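Side-chain contacts in SnoK (Streptomyces nogalater, PDB 5EPA), which acts as a non-heme iron, 2-oxoglutarate-dependent carbocyclase in the biosynthesis of the antibiotic nogalamycin: residues V132-D135 with E136-L139; H181-S184 with F185-R189; W195-Y198 with P199-R203; V95-P98 with E99-G102. All coordinates share one frame; numbering follows the deposited sequence.

Contact 1. Residues V132-D135 with E136-L139; sequences VHDD and ETGL. With FE (Fe (III) ion), chain G; AKG (2-oxoglutaric acid), chain H.
Asp134 crosses Thr137 at about a right angle in a tight turn whose other main residues are Asp135 and Glu136. Asp134 has CG tucked between its own N and carbonyl carbon (chi1 65°), and this brings OD1 over the turn. There it takes two hydrogen bonds from one residue. Thr137 N approaches nearly along the C-O axis at 2.9 Å from Asp134 OD1, and Thr137 OG1 makes a very short bond of 2.5 Å to that same Asp134 OD1. The other oxygen, Asp134 OD2, pairs with Arg173 and also receives a water that bonds Glu136 OE1. This water stands between two carboxylates of like charge; Glu136, its chain extended beyond CG, has its main partner in Arg219.

Asp135 points its carboxylate the other way, to the iron. Asp135 OD1 is 1.9 Å from the metal and His133 NE2 2.1 Å, and His222 completes the two-histidine, one-carboxylate facial triad. The 2-oxoglutarate chelates through O2 and O5, and water 3 fills the sixth position. His216 holds Asp135 OD2 from behind the first shell. On the backbone, Gly138 N returns a weak bond of 3.1 Å to Asp135 O.

The turn leaves strand 130-133, an outer strand of the four-stranded sheet beside strand 222-224, and runs on toward strand 141-142.

Contact 2. Residues H181-S184 with F185-R189; sequences HMTS and FAEFR
A short 3-10 turn, residues 185-187, sits in the long loop between strand 164-166 and helix 191-194, and the residues before it fold back against Glu187. Glu187 does most of the work. Its chain runs out beyond CG and slides past Met182 in the opposite direction, with Glu187 CB 4.1 Å from Met182 CG. The carboxylate thereby returns to the backbone: Thr183 N gives Glu187 OE1 a fairly straight hydrogen bond of 3.2 Å, coming from above the carboxylate plane. The second oxygen, Glu187 OE2, lies 3.3 Å from Thr183 CB.

Met182 supplies the apolar part. With its chain bent at chi3 (-40°), CE swings to the Phe185 ring, 3.9 Å from Phe185 CD1, at an oblique approach. Its sulfur lies against Phe188, Met182 SD being 3.9 Å from Phe188 CA. Met182 is buried and also packs on Thr137 and Val251, whereas Phe185, Ala186 and Phe188 are exposed.

Arg189 finishes the turn by folding back: NH1 bonds both Ala186 O and Phe188 O, with both oxygens close to the guanidinium plane. Two successive bonds from residue i+3 to residue i, Glu187 N to Ser184 O at 3.1 Å and Phe188 N to Phe185 O at 3.0 Å, are the signature of a 3-10 turn.

Contact 3. Residues W195-Y198 with P199-R203; sequences WPDY and PWQPR
Gln201 CG lies opposite its own carbonyl carbon (chi1 -60°), and a bend at chi2 (-66°) folds the amide back to Trp195 and Asp197. Its aliphatic part meets the six-membered end of the indole, with Gln201 CG 3.5 Å from Trp195 CH2. The two side chains cross at about a right angle, and the amide is turned 35° from the indole plane. From there Gln201 NE2 reaches Asp197 OD2 at 2.7 Å; the bond is short but bent at the hydrogen, and so weak.

Asp197 also touches the second indole: its OD1 lies 3.8 Å from Trp200 CD1, at the ring edge and near its plane. The backbone is wound by a type I turn from Trp195 to Tyr198 and continues with a pair of bonds, Trp200 N to Asp197 O at 3.0 Å and Gln201 N to Tyr198 O at 3.1 Å. A water at the edge of the Arg203 guanidinium bridges Tyr198 O and Gln201 O. Tyr198 CB packs on Pro199 CD at 3.4 Å. The guanidinium of Arg203 is nearly parallel to the phenol ring but displaced toward its hydroxyl end, Arg203 NH2 being 3.8 Å from Tyr198 OH. Both residues rest on Met223 of strand 222-224.

Trp195 itself takes part in a cation-pi contact with Arg173. The polar link from Asp197 to Gln201 is weak, which suggests that the backbone bonds and the contact with the indole do most to fix this surface turn.

Contact 4. Residues V95-P98 with E99-G102; sequences VLHP and EISG
His97 and Ile100 meet at the start of helix 98-108, where His97 is the N-cap and Pro98 the first helical residue. Apolar contacts meet the histidine from three residues. Pro98 CD lies over one face of the imidazole, 3.6 Å above its plane and offset toward the rim. Glu99 CB touches the edge, 3.7 Å from His97 CE1, and the bent chain of Glu99 leads its OE1 to Ala22 N. Ile100 crosses the histidine at about a right angle, with CD1 4.0 Å from His97 CB, and reaches on to Tyr240, Ala150 and Ile152 of the large sheet, so this helix start is packed directly on the strands.

Among the polar contacts, the capping bond comes first. With His97 CG anti to its N (chi1 -169°), the imidazole turns back over the helix start, and ND1 accepts from Ile100 N, which lies at the ring edge near its plane. The bond is straight but long, 3.4 Å from Ile100 N to His97 ND1, and counts as weak. With ND1 accepting here, NE2 probably carries the hydrogen in the bond it makes to Glu49, which probably helps fix the rotation of the ring.

The backbone bonds follow the helix: Ser101 N to His97 O at 3.0 Å, then Gly102 N to Pro98 O, also 3.0 Å. The hydroxyl of Ser101 adds a second grip on the N-cap carbonyl: Ser101 OG donates to His97 O at 2.6 Å, from the face of the carbonyl plane opposite to that used by Ser101 N.

How the contacts relate
Contact 1 is the chemical centre, its turn carrying iron ligands. It is partly buried, as are contact 2 and contact 4, which sits across the chain's centre at a helix start; contact 3 is a surface contact. Contact 1 touches both loops: Thr137 O meets Met182 N at 3.0 Å, probably a hydrogen bond, and Val132 CG2 packs on Tyr198 OH at 3.5 Å. Arg173 also joins contacts 1 and 3, forming a salt bridge with Asp134 and a cation-pi contact with Trp195. Carboxylates fold onto backbone or amide N-H groups in contacts 1 to 3, while contact 4 caps a helix with an imidazole and a hydroxyl, and its Ile100 packs on the large sheet.

Contact 1. Residues V132-D135 with E136-L139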
# COMPACT_ATOMS: atom_id res chain seq x y z
N VAL A 132 -10.05 -6.46 6.15
CA VAL A 132 -10.16 -6.52 4.69
C VAL A 132 -10.73 -5.22 4.09
O VAL A 132 -11.66 -4.64 4.62
CB VAL A 132 -11.03 -7.75 4.26
CG1 VAL A 132 -12.47 -7.61 4.75
CG2 VAL A 132 -11.03 -7.93 2.75
N HIS A 133 -10.18 -4.82 2.94
CA HIS A 133 -10.62 -3.62 2.23
C HIS A 133 -10.02 -3.56 0.86
O HIS A 133 -9.16 -4.37 0.53
CB HIS A 133 -10.20 -2.35 3.02
CG HIS A 133 -8.70 -2.18 3.15
ND1 HIS A 133 -7.94 -2.92 4.03
CD2 HIS A 133 -7.83 -1.38 2.48
CE1 HIS A 133 -6.67 -2.58 3.90
NE2 HIS A 133 -6.55 -1.67 2.93
N ASP A 134 -10.44 -2.59 0.06
CA ASP A 134 -9.66 -2.16 -1.09
C ASP A 134 -9.22 -0.72 -0.82
O ASP A 134 -9.71 -0.08 0.10
CB ASP A 134 -10.39 -2.28 -2.40
CG ASP A 134 -11.62 -1.34 -2.53
OD1 ASP A 134 -11.56 -0.17 -2.10
OD2 ASP A 134 -12.64 -1.81 -3.11
N ASP A 135 -8.20 -0.27 -1.53
CA ASP A 135 -7.57 1.02 -1.18
C ASP A 135 -8.35 2.17 -1.80
O ASP A 135 -8.43 3.23 -1.22
CB ASP A 135 -6.13 1.02 -1.62
CG ASP A 135 -5.24 0.11 -0.78
OD1 ASP A 135 -5.44 -0.14 0.46
OD2 ASP A 135 -4.28 -0.36 -1.43
N GLU A 136 -8.93 1.92 -2.97
CA GLU A 136 -9.72 2.91 -3.67
C GLU A 136 -10.74 3.55 -2.76
O GLU A 136 -10.98 4.76 -2.81
CB GLU A 136 -10.38 2.24 -4.89
CG GLU A 136 -11.34 3.10 -5.68
CD GLU A 136 -11.94 2.36 -6.88
OE1 GLU A 136 -12.70 1.35 -6.70
OE2 GLU A 136 -11.63 2.79 -8.03
N THR A 137 -11.38 2.74 -1.96
CA THR A 137 -12.48 3.20 -1.12
C THR A 137 -12.05 4.34 -0.18
O THR A 137 -12.79 5.29 0.06
CB THR A 137 -13.01 2.01 -0.30
OG1 THR A 137 -13.53 0.99 -1.20
CG2 THR A 137 -14.08 2.43 0.66
N GLY A 138 -10.84 4.23 0.37
CA GLY A 138 -10.30 5.23 1.28
C GLY A 138 -9.34 6.28 0.71
O GLY A 138 -8.78 7.08 1.47
N LEU A 139 -9.15 6.31 -0.61
CA LEU A 139 -8.33 7.34 -1.25
C LEU A 139 -9.18 8.52 -1.64
O LEU A 139 -10.23 8.36 -2.26
CB LEU A 139 -7.65 6.80 -2.50
CG LEU A 139 -6.45 5.87 -2.23
CD1 LEU A 139 -6.04 5.16 -3.51
CD2 LEU A 139 -5.25 6.58 -1.65
FE FE G . -4.76 -1.23 1.90
C1 AKG H . -1.99 -1.44 2.11
O1 AKG H . -0.76 -1.36 1.87
O2 AKG H . -2.92 -1.01 1.38
C2 AKG H . -2.44 -2.06 3.36
O5 AKG H . -3.65 -2.10 3.48
C3 AKG H . -1.45 -2.59 4.37
C4 AKG H . -2.03 -3.02 5.72
C5 AKG H . -0.91 -3.61 6.61
O3 AKG H . 0.31 -3.31 6.43
O4 AKG H . -1.21 -4.38 7.53
O HOH W 1 -9.38 1.88 1.99
O HOH W 2 -13.96 0.04 -4.57
O HOH W 3 -4.58 0.67 2.91

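Contact 2. Residues H181-S184 with F185-R189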
# COMPACT_ATOMS: atom_id res chain seq x y z
N HIS A 181 -15.92 4.67 -2.74
CA HIS A 181 -15.55 5.87 -2.07
C HIS A 181 -16.31 6.11 -0.82
O HIS A 181 -17.54 6.08 -0.85
CB HIS A 181 -15.68 7.09 -2.96
CG HIS A 181 -15.04 8.32 -2.37
ND1 HIS A 181 -13.67 8.45 -2.25
CD2 HIS A 181 -15.58 9.46 -1.88
CE1 HIS A 181 -13.39 9.63 -1.72
NE2 HIS A 181 -14.53 10.26 -1.48
N MET A 182 -15.60 6.39 0.28
CA MET A 182 -16.23 6.85 1.51
C MET A 182 -16.05 8.34 1.71
O MET A 182 -14.92 8.82 1.82
CB MET A 182 -15.67 6.10 2.70
CG MET A 182 -16.19 4.67 2.83
SD MET A 182 -15.80 3.89 4.40
CE MET A 182 -14.12 4.45 4.69
N THR A 183 -17.13 9.09 1.74
CA THR A 183 -17.06 10.49 2.08
C THR A 183 -16.89 10.66 3.61
O THR A 183 -16.19 11.56 4.06
CB THR A 183 -18.31 11.20 1.59
OG1 THR A 183 -18.34 11.10 0.18
CG2 THR A 183 -18.29 12.70 1.98
N SER A 184 -17.57 9.81 4.38
CA SER A 184 -17.43 9.76 5.83
C SER A 184 -17.54 8.33 6.31
O SER A 184 -18.02 7.47 5.57
CB SER A 184 -18.48 10.61 6.51
OG SER A 184 -19.78 10.17 6.29
N PHE A 185 -17.12 8.07 7.55
CA PHE A 185 -17.04 6.70 8.06
C PHE A 185 -18.40 6.02 8.27
O PHE A 185 -18.47 4.83 8.28
CB PHE A 185 -16.17 6.60 9.32
CG PHE A 185 -14.70 6.68 9.04
CD1 PHE A 185 -14.07 5.66 8.38
CD2 PHE A 185 -13.93 7.81 9.44
CE1 PHE A 185 -12.69 5.73 8.11
CE2 PHE A 185 -12.57 7.89 9.17
CZ PHE A 185 -11.95 6.85 8.52
N ALA A 186 -19.47 6.79 8.37
CA ALA A 186 -20.79 6.23 8.41
C ALA A 186 -21.15 5.39 7.16
O ALA A 186 -22.12 4.63 7.20
CB ALA A 186 -21.81 7.32 8.56
N GLU A 187 -20.40 5.57 6.07
CA GLU A 187 -20.63 4.84 4.84
C GLU A 187 -20.01 3.43 4.85
O GLU A 187 -20.20 2.68 3.89
CB GLU A 187 -20.12 5.60 3.64
CG GLU A 187 -21.03 6.74 3.20
CD GLU A 187 -20.39 7.66 2.15
OE1 GLU A 187 -19.67 7.18 1.26
OE2 GLU A 187 -20.61 8.88 2.22
N PHE A 188 -19.31 3.08 5.93
CA PHE A 188 -18.70 1.80 6.05
C PHE A 188 -19.76 0.73 5.92
O PHE A 188 -20.83 0.79 6.54
CB PHE A 188 -17.98 1.65 7.37
CG PHE A 188 -17.53 0.24 7.64
CD1 PHE A 188 -16.36 -0.24 7.05
CD2 PHE A 188 -18.33 -0.64 8.38
CE1 PHE A 188 -15.98 -1.58 7.24
CE2 PHE A 188 -17.94 -1.97 8.59
CZ PHE A 188 -16.77 -2.44 8.02
N ARG A 189 -19.44 -0.26 5.10
CA ARG A 189 -20.27 -1.49 4.95
C ARG A 189 -19.35 -2.75 4.99
O ARG A 189 -18.21 -2.72 4.51
CB ARG A 189 -21.04 -1.47 3.63
CG ARG A 189 -22.03 -0.33 3.36
CD ARG A 189 -23.19 -0.34 4.34
NE ARG A 189 -24.15 0.81 4.19
CZ ARG A 189 -24.06 1.99 4.85
NH1 ARG A 189 -23.07 2.22 5.73
NH2 ARG A 189 -24.96 2.95 4.62

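Contact 3. Residues W195-Y198 with P199-R203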
# COMPACT_ATOMS: atom_id res chain seq x y z
N TRP A 195 -20.14 -6.87 -1.65
CA TRP A 195 -19.80 -7.93 -2.60
C TRP A 195 -20.29 -9.30 -2.12
O TRP A 195 -19.57 -9.99 -1.44
CB TRP A 195 -18.29 -7.97 -2.76
CG TRP A 195 -17.76 -8.87 -3.82
CD1 TRP A 195 -18.45 -9.39 -4.87
CD2 TRP A 195 -16.43 -9.33 -3.95
NE1 TRP A 195 -17.63 -10.14 -5.65
CE2 TRP A 195 -16.38 -10.13 -5.10
CE3 TRP A 195 -15.26 -9.16 -3.20
CZ2 TRP A 195 -15.21 -10.74 -5.54
CZ3 TRP A 195 -14.10 -9.77 -3.63
CH2 TRP A 195 -14.09 -10.56 -4.79
N PRO A 196 -21.53 -9.67 -2.43
CA PRO A 196 -22.12 -10.88 -1.82
C PRO A 196 -21.29 -12.15 -1.99
O PRO A 196 -21.32 -13.02 -1.12
CB PRO A 196 -23.44 -11.03 -2.56
CG PRO A 196 -23.81 -9.62 -2.89
CD PRO A 196 -22.52 -8.91 -3.20
N ASP A 197 -20.56 -12.25 -3.07
CA ASP A 197 -19.76 -13.44 -3.33
C ASP A 197 -18.39 -13.44 -2.61
O ASP A 197 -17.66 -14.43 -2.69
CB ASP A 197 -19.57 -13.58 -4.82
CG ASP A 197 -19.46 -15.02 -5.26
OD1 ASP A 197 -20.39 -15.82 -4.99
OD2 ASP A 197 -18.40 -15.36 -5.86
N TYR A 198 -18.05 -12.36 -1.91
CA TYR A 198 -16.77 -12.25 -1.20
C TYR A 198 -16.41 -13.50 -0.38
O TYR A 198 -15.33 -14.02 -0.51
CB TYR A 198 -16.69 -11.00 -0.29
CG TYR A 198 -15.51 -11.00 0.68
CD1 TYR A 198 -14.21 -11.10 0.21
CD2 TYR A 198 -15.70 -10.95 2.04
CE1 TYR A 198 -13.14 -11.18 1.07
CE2 TYR A 198 -14.63 -11.05 2.92
CZ TYR A 198 -13.35 -11.17 2.43
OH TYR A 198 -12.25 -11.18 3.29
N PRO A 199 -17.34 -13.97 0.44
CA PRO A 199 -17.00 -15.12 1.28
C PRO A 199 -16.65 -16.43 0.53
O PRO A 199 -16.07 -17.32 1.16
CB PRO A 199 -18.26 -15.34 2.15
CG PRO A 199 -19.18 -14.20 1.89
CD PRO A 199 -18.74 -13.55 0.61
N TRP A 200 -16.99 -16.54 -0.74
CA TRP A 200 -16.71 -17.73 -1.55
C TRP A 200 -15.50 -17.55 -2.47
O TRP A 200 -15.15 -18.45 -3.25
CB TRP A 200 -17.96 -18.11 -2.35
CG TRP A 200 -19.13 -18.09 -1.46
CD1 TRP A 200 -20.21 -17.27 -1.53
CD2 TRP A 200 -19.29 -18.86 -0.27
NE1 TRP A 200 -21.02 -17.46 -0.47
CE2 TRP A 200 -20.49 -18.44 0.32
CE3 TRP A 200 -18.55 -19.86 0.36
CZ2 TRP A 200 -20.99 -19.02 1.51
CZ3 TRP A 200 -19.02 -20.42 1.54
CH2 TRP A 200 -20.24 -20.01 2.10
N GLN A 201 -14.82 -16.42 -2.33
CA GLN A 201 -13.59 -16.17 -3.09
C GLN A 201 -12.37 -16.73 -2.36
O GLN A 201 -12.28 -16.68 -1.16
CB GLN A 201 -13.36 -14.68 -3.28
CG GLN A 201 -14.47 -14.00 -4.04
CD GLN A 201 -14.57 -14.47 -5.47
OE1 GLN A 201 -13.61 -14.38 -6.21
NE2 GLN A 201 -15.71 -14.99 -5.85
N PRO A 202 -11.42 -17.25 -3.12
CA PRO A 202 -10.17 -17.64 -2.54
C PRO A 202 -9.37 -16.45 -1.98
O PRO A 202 -9.48 -15.36 -2.47
CB PRO A 202 -9.40 -18.27 -3.72
CG PRO A 202 -10.15 -17.97 -4.95
CD PRO A 202 -11.50 -17.50 -4.58
N ARG A 203 -8.52 -16.74 -1.01
CA ARG A 203 -7.71 -15.77 -0.26
C ARG A 203 -6.25 -16.26 -0.24
O ARG A 203 -5.98 -17.35 0.26
CB ARG A 203 -8.27 -15.73 1.15
CG ARG A 203 -7.97 -14.53 1.96
CD ARG A 203 -8.32 -14.73 3.46
NE ARG A 203 -9.77 -14.71 3.61
CZ ARG A 203 -10.42 -14.69 4.78
NH1 ARG A 203 -9.73 -14.69 5.93
NH2 ARG A 203 -11.76 -14.67 4.78
O HOH W 4 -12.70 -14.92 1.25

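Contact 4. Residues V95-P98 with E99-G102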
# COMPACT_ATOMS: atom_id res chain seq x y z
N VAL A 95 10.53 6.17 -2.29
CA VAL A 95 9.34 6.28 -3.12
C VAL A 95 9.64 6.52 -4.62
O VAL A 95 8.89 6.07 -5.47
CB VAL A 95 8.34 7.35 -2.62
CG1 VAL A 95 7.90 7.04 -1.20
CG2 VAL A 95 8.91 8.77 -2.70
N LEU A 96 10.76 7.20 -4.90
CA LEU A 96 11.27 7.34 -6.25
C LEU A 96 12.48 6.46 -6.48
O LEU A 96 13.25 6.72 -7.39
CB LEU A 96 11.62 8.80 -6.56
CG LEU A 96 10.47 9.81 -6.45
CD1 LEU A 96 10.94 11.21 -6.80
CD2 LEU A 96 9.30 9.42 -7.34
N HIS A 97 12.63 5.38 -5.73
CA HIS A 97 13.64 4.38 -5.99
C HIS A 97 13.49 3.97 -7.45
O HIS A 97 12.37 3.74 -7.91
CB HIS A 97 13.46 3.17 -5.07
CG HIS A 97 14.60 2.21 -5.10
ND1 HIS A 97 14.66 1.15 -5.97
CD2 HIS A 97 15.72 2.13 -4.34
CE1 HIS A 97 15.78 0.48 -5.78
NE2 HIS A 97 16.44 1.05 -4.78
N PRO A 98 14.62 3.87 -8.20
CA PRO A 98 14.48 3.58 -9.62
C PRO A 98 13.86 2.22 -9.92
O PRO A 98 13.10 2.09 -10.87
CB PRO A 98 15.91 3.62 -10.14
CG PRO A 98 16.68 4.42 -9.12
CD PRO A 98 16.01 4.18 -7.82
N GLU A 99 14.19 1.21 -9.12
CA GLU A 99 13.65 -0.09 -9.39
C GLU A 99 12.22 -0.22 -8.91
O GLU A 99 11.34 -0.69 -9.64
CB GLU A 99 14.56 -1.19 -8.81
CG GLU A 99 16.04 -1.05 -9.16
CD GLU A 99 16.35 -0.83 -10.64
OE1 GLU A 99 15.45 -0.97 -11.53
OE2 GLU A 99 17.52 -0.55 -10.94
N ILE A 100 11.93 0.19 -7.68
CA ILE A 100 10.58 0.06 -7.16
C ILE A 100 9.60 0.85 -8.04
O ILE A 100 8.54 0.34 -8.37
CB ILE A 100 10.47 0.55 -5.70
CG1 ILE A 100 11.34 -0.30 -4.77
CG2 ILE A 100 9.01 0.51 -5.25
CD1 ILE A 100 11.40 0.25 -3.35
N SER A 101 9.91 2.12 -8.31
CA SER A 101 8.98 3.01 -9.00
C SER A 101 8.96 2.65 -10.47
O SER A 101 7.93 2.72 -11.11
CB SER A 101 9.32 4.51 -8.79
OG SER A 101 10.55 4.86 -9.35
N GLY A 102 10.09 2.23 -11.01
CA GLY A 102 10.12 1.78 -12.40
C GLY A 102 9.31 0.49 -12.65
O GLY A 102 8.68 0.32 -13.69